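Long-range contacts in transcriptional regulator, SorC family (Enterococcus faecalis, PDB 2O0M), which probably regulates transcription as a SorC-family DNA-binding protein whose activity is expected to respond to a bound sugar or sugar phosphate: residues N136-G142 with T166-N171; N171-P175 with T199-A205. One frame throughout, in Å; residues are numbered along the deposited sequence.

Contact 1: residues N136-G142 with T166-N171; sequences NLLLPNG and TEKRHN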
ATOM      1  N   ASN A 136      -4.485 -15.946  -0.624  1.00 15.46           N
ATOM      2  CA  ASN A 136      -4.567 -17.379  -0.895  1.00 16.12           C
ATOM      3  C   ASN A 136      -5.698 -17.666  -1.873  1.00 16.61           C
ATOM      4  O   ASN A 136      -5.562 -18.485  -2.787  1.00 17.33           O
ATOM      5  CB  ASN A 136      -4.800 -18.146   0.399  1.00 16.06           C
ATOM      6  CG  ASN A 136      -4.882 -19.641   0.176  1.00 16.88           C
ATOM      7  OD1 ASN A 136      -4.095 -20.203  -0.577  1.00 18.39           O
ATOM      8  ND2 ASN A 136      -5.844 -20.287   0.821  1.00 20.71           N
ATOM      9  N   LEU A 137      -6.820 -16.986  -1.668  1.00 17.35           N
ATOM     10  CA  LEU A 137      -7.974 -17.106  -2.565  1.00 17.70           C
ATOM     11  C   LEU A 137      -7.709 -16.493  -3.943  1.00 17.39           C
ATOM     12  O   LEU A 137      -8.052 -17.085  -4.964  1.00 17.88           O
ATOM     13  CB  LEU A 137      -9.201 -16.426  -1.943  1.00 18.18           C
ATOM     14  CG  LEU A 137     -10.442 -16.228  -2.826  1.00 19.58           C
ATOM     15  CD1 LEU A 137     -11.128 -17.559  -3.058  1.00 22.06           C
ATOM     16  CD2 LEU A 137     -11.433 -15.243  -2.216  1.00 20.30           C
ATOM     17  N   LEU A 138      -7.129 -15.296  -3.958  1.00 16.76           N
ATOM     18  CA  LEU A 138      -6.998 -14.497  -5.180  1.00 16.26           C
ATOM     19  C   LEU A 138      -5.849 -14.933  -6.096  1.00 15.83           C
ATOM     20  O   LEU A 138      -6.011 -14.999  -7.311  1.00 16.24           O
ATOM     21  CB  LEU A 138      -6.836 -12.995  -4.848  1.00 16.49           C
ATOM     22  CG  LEU A 138      -8.040 -12.198  -4.328  1.00 15.94           C
ATOM     23  CD1 LEU A 138      -7.666 -10.740  -4.107  1.00 16.07           C
ATOM     24  CD2 LEU A 138      -9.253 -12.287  -5.264  1.00 18.07           C
ATOM     25  N   LEU A 139      -4.680 -15.216  -5.522  1.00 15.36           N
ATOM     26  CA  LEU A 139      -3.484 -15.451  -6.339  1.00 15.28           C
ATOM     27  C   LEU A 139      -3.522 -16.830  -7.022  1.00 15.38           C
ATOM     28  O   LEU A 139      -3.620 -17.861  -6.351  1.00 15.44           O
ATOM     29  CB  LEU A 139      -2.215 -15.313  -5.497  1.00 14.84           C
ATOM     30  CG  LEU A 139      -1.942 -13.922  -4.915  1.00 13.43           C
ATOM     31  CD1 LEU A 139      -0.683 -14.012  -4.085  1.00 14.45           C
ATOM     32  CD2 LEU A 139      -1.798 -12.860  -6.003  1.00 15.12           C
ATOM     33  N   PRO A 140      -3.468 -16.844  -8.360  1.00 15.64           N
ATOM     34  CA  PRO A 140      -3.446 -18.124  -9.070  1.00 16.02           C
ATOM     35  C   PRO A 140      -2.122 -18.861  -9.003  1.00 16.53           C
ATOM     36  O   PRO A 140      -1.099 -18.306  -8.600  1.00 16.03           O
ATOM     37  CB  PRO A 140      -3.695 -17.726 -10.531  1.00 16.10           C
ATOM     38  CG  PRO A 140      -4.093 -16.326 -10.516  1.00 16.59           C
ATOM     39  CD  PRO A 140      -3.477 -15.716  -9.306  1.00 16.03           C
ATOM     40  N   ASN A 141      -2.141 -20.117  -9.442  1.00 16.55           N
ATOM     41  CA  ASN A 141      -0.904 -20.853  -9.653  1.00 17.54           C
ATOM     42  C   ASN A 141      -0.068 -20.178 -10.714  1.00 17.67           C
ATOM     43  O   ASN A 141      -0.580 -19.400 -11.509  1.00 17.96           O
ATOM     44  CB  ASN A 141      -1.195 -22.297 -10.081  1.00 17.75           C
ATOM     45  CG  ASN A 141      -1.649 -23.158  -8.935  1.00 18.92           C
ATOM     46  OD1 ASN A 141      -1.387 -22.853  -7.770  1.00 20.59           O
ATOM     47  ND2 ASN A 141      -2.318 -24.257  -9.254  1.00 20.84           N
ATOM     48  N   GLY A 142       1.217 -20.506 -10.731  1.00 17.90           N
ATOM     49  CA  GLY A 142       2.170 -19.873 -11.629  1.00 17.95           C
ATOM     50  C   GLY A 142       3.049 -18.891 -10.879  1.00 17.95           C
ATOM     51  O   GLY A 142       3.258 -19.032  -9.671  1.00 18.68           O
ATOM     52  N   THR A 166       3.394 -22.615  -2.744  1.00 18.51           N
ATOM     53  CA  THR A 166       3.118 -24.038  -2.961  1.00 19.28           C
ATOM     54  C   THR A 166       4.001 -24.550  -4.085  1.00 20.34           C
ATOM     55  O   THR A 166       4.770 -23.795  -4.682  1.00 19.54           O
ATOM     56  CB  THR A 166       1.637 -24.298  -3.346  1.00 19.38           C
ATOM     57  OG1 THR A 166       1.357 -23.713  -4.620  1.00 20.47           O
ATOM     58  CG2 THR A 166       0.680 -23.737  -2.308  1.00 19.48           C
ATOM     59  N   GLU A 167       3.880 -25.845  -4.383  1.00 21.47           N
ATOM     60  CA  GLU A 167       4.595 -26.436  -5.511  1.00 22.95           C
ATOM     61  C   GLU A 167       4.308 -25.680  -6.799  1.00 22.32           C
ATOM     62  O   GLU A 167       5.211 -25.453  -7.606  1.00 22.10           O
ATOM     63  CB  GLU A 167       4.175 -27.896  -5.715  1.00 23.34           C
ATOM     64  CG  GLU A 167       4.562 -28.845  -4.606  1.00 26.70           C
ATOM     65  CD  GLU A 167       3.774 -30.146  -4.677  1.00 27.05           C
ATOM     66  OE1 GLU A 167       4.042 -30.959  -5.593  1.00 32.76           O
ATOM     67  OE2 GLU A 167       2.877 -30.352  -3.822  1.00 32.20           O
ATOM     68  N   LYS A 168       3.042 -25.301  -6.977  1.00 21.92           N
ATOM     69  CA  LYS A 168       2.559 -24.696  -8.218  1.00 21.54           C
ATOM     70  C   LYS A 168       2.406 -23.175  -8.185  1.00 20.28           C
ATOM     71  O   LYS A 168       2.296 -22.562  -9.242  1.00 20.19           O
ATOM     72  CB  LYS A 168       1.208 -25.303  -8.594  1.00 22.03           C
ATOM     73  CG  LYS A 168       1.269 -26.799  -8.885  1.00 22.97           C
ATOM     74  CD  LYS A 168      -0.047 -27.295  -9.459  1.00 24.08           C
ATOM     75  CE  LYS A 168       0.022 -28.782  -9.776  1.00 25.44           C
ATOM     76  NZ  LYS A 168       1.082 -29.093 -10.788  1.00 28.06           N
ATOM     77  N   ARG A 169       2.379 -22.578  -6.989  1.00 18.85           N
ATOM     78  CA  ARG A 169       2.248 -21.118  -6.862  1.00 18.31           C
ATOM     79  C   ARG A 169       3.497 -20.505  -6.243  1.00 17.48           C
ATOM     80  O   ARG A 169       3.828 -20.787  -5.083  1.00 17.05           O
ATOM     81  CB  ARG A 169       1.027 -20.728  -6.023  1.00 17.85           C
ATOM     82  CG  ARG A 169       0.790 -19.197  -6.032  1.00 17.75           C
ATOM     83  CD  ARG A 169      -0.526 -18.828  -5.398  1.00 16.86           C
ATOM     84  NE  ARG A 169      -0.574 -19.222  -3.991  1.00 15.08           N
ATOM     85  CZ  ARG A 169      -1.678 -19.267  -3.257  1.00 13.97           C
ATOM     86  NH1 ARG A 169      -2.850 -18.945  -3.793  1.00 14.08           N
ATOM     87  NH2 ARG A 169      -1.632 -19.656  -1.988  1.00 16.38           N
ATOM     88  N   HIS A 170       4.172 -19.666  -7.025  1.00 16.92           N
ATOM     89  CA  HIS A 170       5.406 -19.034  -6.584  1.00 17.05           C
ATOM     90  C   HIS A 170       5.228 -17.533  -6.570  1.00 15.76           C
ATOM     91  O   HIS A 170       5.060 -16.917  -7.621  1.00 15.52           O
ATOM     92  CB  HIS A 170       6.566 -19.427  -7.484  1.00 18.23           C
ATOM     93  CG  HIS A 170       6.699 -20.904  -7.653  1.00 20.40           C
ATOM     94  ND1 HIS A 170       6.929 -21.500  -8.875  1.00 24.21           N
ATOM     95  CD2 HIS A 170       6.581 -21.913  -6.758  1.00 22.66           C
ATOM     96  CE1 HIS A 170       6.975 -22.812  -8.719  1.00 23.84           C
ATOM     97  NE2 HIS A 170       6.770 -23.088  -7.444  1.00 24.03           N
ATOM     98  N   ASN A 171       5.302 -16.951  -5.375  1.00 14.46           N
ATOM     99  CA  ASN A 171       5.087 -15.513  -5.200  1.00 13.92           C
ATOM    100  C   ASN A 171       6.379 -14.748  -4.973  1.00 13.78           C
ATOM    101  O   ASN A 171       7.194 -15.131  -4.131  1.00 13.96           O
ATOM    102  CB  ASN A 171       4.153 -15.277  -4.015  1.00 13.68           C
ATOM    103  CG  ASN A 171       2.845 -16.032  -4.138  1.00 13.41           C
ATOM    104  OD1 ASN A 171       2.409 -16.704  -3.190  1.00 16.23           O
ATOM    105  ND2 ASN A 171       2.208 -15.928  -5.297  1.00 10.79           N
TER
HETATM  106  O   HOH W   1      -1.097 -23.942  -5.544  1.00 29.02           O
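Arg169 reaches across residues 139-141 to the last turn of helix 122-138, its CG and CD lying against the carbonyl oxygen of Pro140. With chi1 and chi2 both near 180° the chain runs out extended, and a bend at chi3 (62°) brings the guanidinium edge onto the helix end. NH1 gives hydrogen bonds to Asn136 O and Leu139 O, each at 2.9 Å and almost in the guanidinium plane, while NH2 bonds to Asn136 OD1 at 2.9 Å. That third bond follows a lone pair of the amide oxygen, although the amide and guanidinium planes stand 81° apart. Arginine suits the place: its flat array of N-H groups meets carbonyls at the end of a helix, and a positive charge is probably welcome there. NH2 also bonds to Leu164 O, which adds a further acceptor to the buried group. Asn141 lays its amide over the aliphatic start of Lys168, Asn141 CG lying 3.6 Å from Lys168 CB, and a water joins its OD1 to Thr166 OG1. Thr166 OG1 in turn accepts from Arg169 N, an ST motif that shapes the entry to the strand. Beyond, Gly142 N bonds to Lys168 O at 2.8 Å and His170 N to Gly142 O at 2.9 Å, opening the parallel pairing of strands 142-148 and 169-175, as in the beta-alpha-beta units of a Rossmann-like domain.

Contact 2: residues N171-P175 with T199-A205; sequences NLFVP and TGGNYRA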
ATOM      1  N   ASN A 171       5.302 -16.951  -5.375  1.00 14.46           N
ATOM      2  CA  ASN A 171       5.087 -15.513  -5.200  1.00 13.92           C
ATOM      3  C   ASN A 171       6.379 -14.748  -4.973  1.00 13.78           C
ATOM      4  O   ASN A 171       7.194 -15.131  -4.131  1.00 13.96           O
ATOM      5  CB  ASN A 171       4.153 -15.277  -4.015  1.00 13.68           C
ATOM      6  CG  ASN A 171       2.845 -16.032  -4.138  1.00 13.41           C
ATOM      7  OD1 ASN A 171       2.409 -16.704  -3.190  1.00 16.23           O
ATOM      8  ND2 ASN A 171       2.208 -15.928  -5.297  1.00 10.79           N
ATOM      9  N   LEU A 172       6.544 -13.659  -5.724  1.00 13.61           N
ATOM     10  CA  LEU A 172       7.666 -12.742  -5.585  1.00 13.20           C
ATOM     11  C   LEU A 172       7.149 -11.381  -5.089  1.00 12.59           C
ATOM     12  O   LEU A 172       6.227 -10.810  -5.685  1.00 12.81           O
ATOM     13  CB  LEU A 172       8.359 -12.558  -6.928  1.00 13.69           C
ATOM     14  CG  LEU A 172       9.554 -11.619  -6.978  1.00 14.14           C
ATOM     15  CD1 LEU A 172      10.726 -12.218  -6.237  1.00 16.01           C
ATOM     16  CD2 LEU A 172       9.914 -11.290  -8.408  1.00 15.70           C
ATOM     17  N   PHE A 173       7.761 -10.866  -4.029  1.00 11.75           N
ATOM     18  CA  PHE A 173       7.391  -9.571  -3.464  1.00 11.85           C
ATOM     19  C   PHE A 173       8.438  -8.522  -3.819  1.00 11.37           C
ATOM     20  O   PHE A 173       9.645  -8.754  -3.679  1.00 11.52           O
ATOM     21  CB  PHE A 173       7.197  -9.648  -1.940  1.00 12.04           C
ATOM     22  CG  PHE A 173       6.111 -10.590  -1.518  1.00 11.50           C
ATOM     23  CD1 PHE A 173       4.825 -10.132  -1.258  1.00 11.86           C
ATOM     24  CD2 PHE A 173       6.361 -11.961  -1.442  1.00 11.11           C
ATOM     25  CE1 PHE A 173       3.816 -11.019  -0.862  1.00 14.08           C
ATOM     26  CE2 PHE A 173       5.350 -12.862  -1.060  1.00 12.56           C
ATOM     27  CZ  PHE A 173       4.072 -12.380  -0.787  1.00 13.22           C
ATOM     28  N   VAL A 174       7.962  -7.378  -4.294  1.00 10.32           N
ATOM     29  CA  VAL A 174       8.811  -6.269  -4.644  1.00 10.62           C
ATOM     30  C   VAL A 174       8.175  -4.986  -4.124  1.00 10.26           C
ATOM     31  O   VAL A 174       6.952  -4.909  -3.965  1.00  9.67           O
ATOM     32  CB  VAL A 174       8.976  -6.162  -6.175  1.00 10.91           C
ATOM     33  CG1 VAL A 174       9.708  -7.376  -6.709  1.00 11.91           C
ATOM     34  CG2 VAL A 174       7.623  -6.005  -6.880  1.00 11.29           C
ATOM     35  N   PRO A 175       8.995  -3.971  -3.858  1.00 10.12           N
ATOM     36  CA  PRO A 175       8.408  -2.672  -3.506  1.00 10.43           C
ATOM     37  C   PRO A 175       7.686  -2.048  -4.701  1.00 10.43           C
ATOM     38  O   PRO A 175       8.157  -2.192  -5.823  1.00 10.03           O
ATOM     39  CB  PRO A 175       9.630  -1.834  -3.159  1.00 10.66           C
ATOM     40  CG  PRO A 175      10.728  -2.451  -3.978  1.00 10.08           C
ATOM     41  CD  PRO A 175      10.468  -3.914  -3.893  1.00 10.63           C
ATOM     42  N   THR A 199       5.496 -15.830   4.135  1.00 14.72           N
ATOM     43  CA  THR A 199       4.629 -16.548   3.197  1.00 14.16           C
ATOM     44  C   THR A 199       5.299 -17.725   2.487  1.00 14.23           C
ATOM     45  O   THR A 199       4.625 -18.478   1.784  1.00 14.12           O
ATOM     46  CB  THR A 199       4.052 -15.619   2.114  1.00 13.59           C
ATOM     47  OG1 THR A 199       5.103 -15.132   1.264  1.00 13.48           O
ATOM     48  CG2 THR A 199       3.274 -14.457   2.748  1.00 13.09           C
ATOM     49  N   GLY A 200       6.611 -17.865   2.650  1.00 14.05           N
ATOM     50  CA  GLY A 200       7.379 -18.889   1.946  1.00 14.27           C
ATOM     51  C   GLY A 200       7.813 -18.508   0.546  1.00 14.27           C
ATOM     52  O   GLY A 200       8.328 -19.344  -0.200  1.00 15.33           O
ATOM     53  N   GLY A 201       7.619 -17.241   0.176  1.00 13.96           N
ATOM     54  CA  GLY A 201       7.979 -16.771  -1.150  1.00 13.84           C
ATOM     55  C   GLY A 201       9.357 -16.161  -1.210  1.00 13.92           C
ATOM     56  O   GLY A 201      10.236 -16.470  -0.386  1.00 14.27           O
ATOM     57  N   ASN A 202       9.536 -15.290  -2.202  1.00 14.08           N
ATOM     58  CA  ASN A 202      10.792 -14.634  -2.447  1.00 13.82           C
ATOM     59  C   ASN A 202      10.589 -13.141  -2.613  1.00 13.62           C
ATOM     60  O   ASN A 202       9.464 -12.684  -2.789  1.00 12.76           O
ATOM     61  CB  ASN A 202      11.438 -15.232  -3.690  1.00 14.10           C
ATOM     62  CG  ASN A 202      12.027 -16.596  -3.420  1.00 14.41           C
ATOM     63  OD1 ASN A 202      13.085 -16.699  -2.799  1.00 16.53           O
ATOM     64  ND2 ASN A 202      11.331 -17.650  -3.839  1.00 16.39           N
ATOM     65  N   TYR A 203      11.680 -12.388  -2.547  1.00 13.50           N
ATOM     66  CA  TYR A 203      11.618 -10.948  -2.752  1.00 13.86           C
ATOM     67  C   TYR A 203      12.762 -10.478  -3.606  1.00 14.09           C
ATOM     68  O   TYR A 203      13.794 -11.157  -3.738  1.00 14.27           O
ATOM     69  CB  TYR A 203      11.595 -10.179  -1.422  1.00 13.70           C
ATOM     70  CG  TYR A 203      12.917 -10.125  -0.672  1.00 13.39           C
ATOM     71  CD1 TYR A 203      13.748  -9.017  -0.775  1.00 14.56           C
ATOM     72  CD2 TYR A 203      13.313 -11.164   0.167  1.00 12.46           C
ATOM     73  CE1 TYR A 203      14.949  -8.951  -0.082  1.00 14.08           C
ATOM     74  CE2 TYR A 203      14.508 -11.106   0.873  1.00 13.36           C
ATOM     75  CZ  TYR A 203      15.331  -9.996   0.729  1.00 13.82           C
ATOM     76  OH  TYR A 203      16.527  -9.913   1.406  1.00 13.64           O
ATOM     77  N   ARG A 204      12.561  -9.312  -4.203  1.00 14.32           N
ATOM     78  CA  ARG A 204      13.628  -8.575  -4.844  1.00 14.47           C
ATOM     79  C   ARG A 204      13.547  -7.124  -4.398  1.00 14.12           C
ATOM     80  O   ARG A 204      12.567  -6.446  -4.665  1.00 13.03           O
ATOM     81  CB  ARG A 204      13.522  -8.687  -6.362  1.00 15.01           C
ATOM     82  CG  ARG A 204      13.848 -10.080  -6.891  1.00 17.42           C
ATOM     83  CD  ARG A 204      15.330 -10.373  -6.805  1.00 21.11           C
ATOM     84  NE  ARG A 204      16.096  -9.530  -7.709  1.00 23.73           N
ATOM     85  CZ  ARG A 204      16.234  -9.748  -9.012  1.00 26.00           C
ATOM     86  NH1 ARG A 204      15.664 -10.792  -9.602  1.00 28.23           N
ATOM     87  NH2 ARG A 204      16.957  -8.907  -9.730  1.00 26.78           N
ATOM     88  N   ALA A 205      14.581  -6.669  -3.702  1.00 14.06           N
ATOM     89  CA  ALA A 205      14.644  -5.295  -3.234  1.00 14.21           C
ATOM     90  C   ALA A 205      15.005  -4.398  -4.396  1.00 14.03           C
ATOM     91  O   ALA A 205      15.711  -4.807  -5.313  1.00 14.68           O
ATOM     92  CB  ALA A 205      15.657  -5.152  -2.116  1.00 14.47           C
TER
HETATM   93  O   HOH W   2       4.451 -16.912  -1.189  1.00 19.00           O
HETATM   94  O   HOH W   3       8.637 -17.422  -4.844  1.00 21.52           O
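Three backbone hydrogen bonds join Asn171-Pro175 to Asn202-Arg204: Asn202 N to Asn171 O at 3.0 Å, Phe173 N to Asn202 O at 2.8 Å and Arg204 N to Phe173 O at 3.0 Å. The alternation is that of parallel strands, here the two strands of a beta-alpha-beta unit connected through helix 188-199. Two waters extend the polar network, one between Asn171 O and Asn202 ND2, the other lying between Asn171 OD1 and Thr199 OG1, within hydrogen-bonding distance of both. Two glycines make the turn from helix to strand: Gly200, at positive phi, closes a Schellman motif, and Gly201 brings its CA within 3.5 Å of Asn171 O, close backbone packing that suits a residue without a side chain.

On one face of the pair, Leu172 sends CD1 over the partner backbone to meet Asn202 CB. Leu172 CD1 also lies 3.8 Å from Arg204 CG. A branched apolar residue fits because Leu232 of helix 224-234 packs on it as well. Arg204 adds its aliphatic part to this layer and turns its charged end to a salt bridge with Glu228. Val174 CG1 approaches Arg204 CB at 4.0 Å, and Val174 also touches Ile233.

On the other face, Phe173 packs against Met195 of helix 188-199; its ring presents an edge to Asn202 O. Thr199 comes to this ring from the opposite direction. Its chi1 of 66° sets OG1 between the backbone N and carbonyl carbon, where Thr199 OG1 bonds to Met195 O and lies 3.3 Å from Phe173 CE2.

Contacts 1 and 2 follow one another along strand 169-175 and share Asn171, their centres about 13 Å apart. Each sets this strand against a different parallel neighbour in the mixed sheet: 142-148 in contact 1, 202-203 in contact 2. Both are partly buried, but the centre of contact 1 lies farther from the centre of the chain, about 21 Å against 15 Å, and has more exposed residues. There the buried arginine supplies much of the polar bonding, tying a helix end to the start of the strand. Contact 2 relies on regular backbone pairing, with apolar side chains meeting helix 224-234 on one face and helix 188-199 on the other.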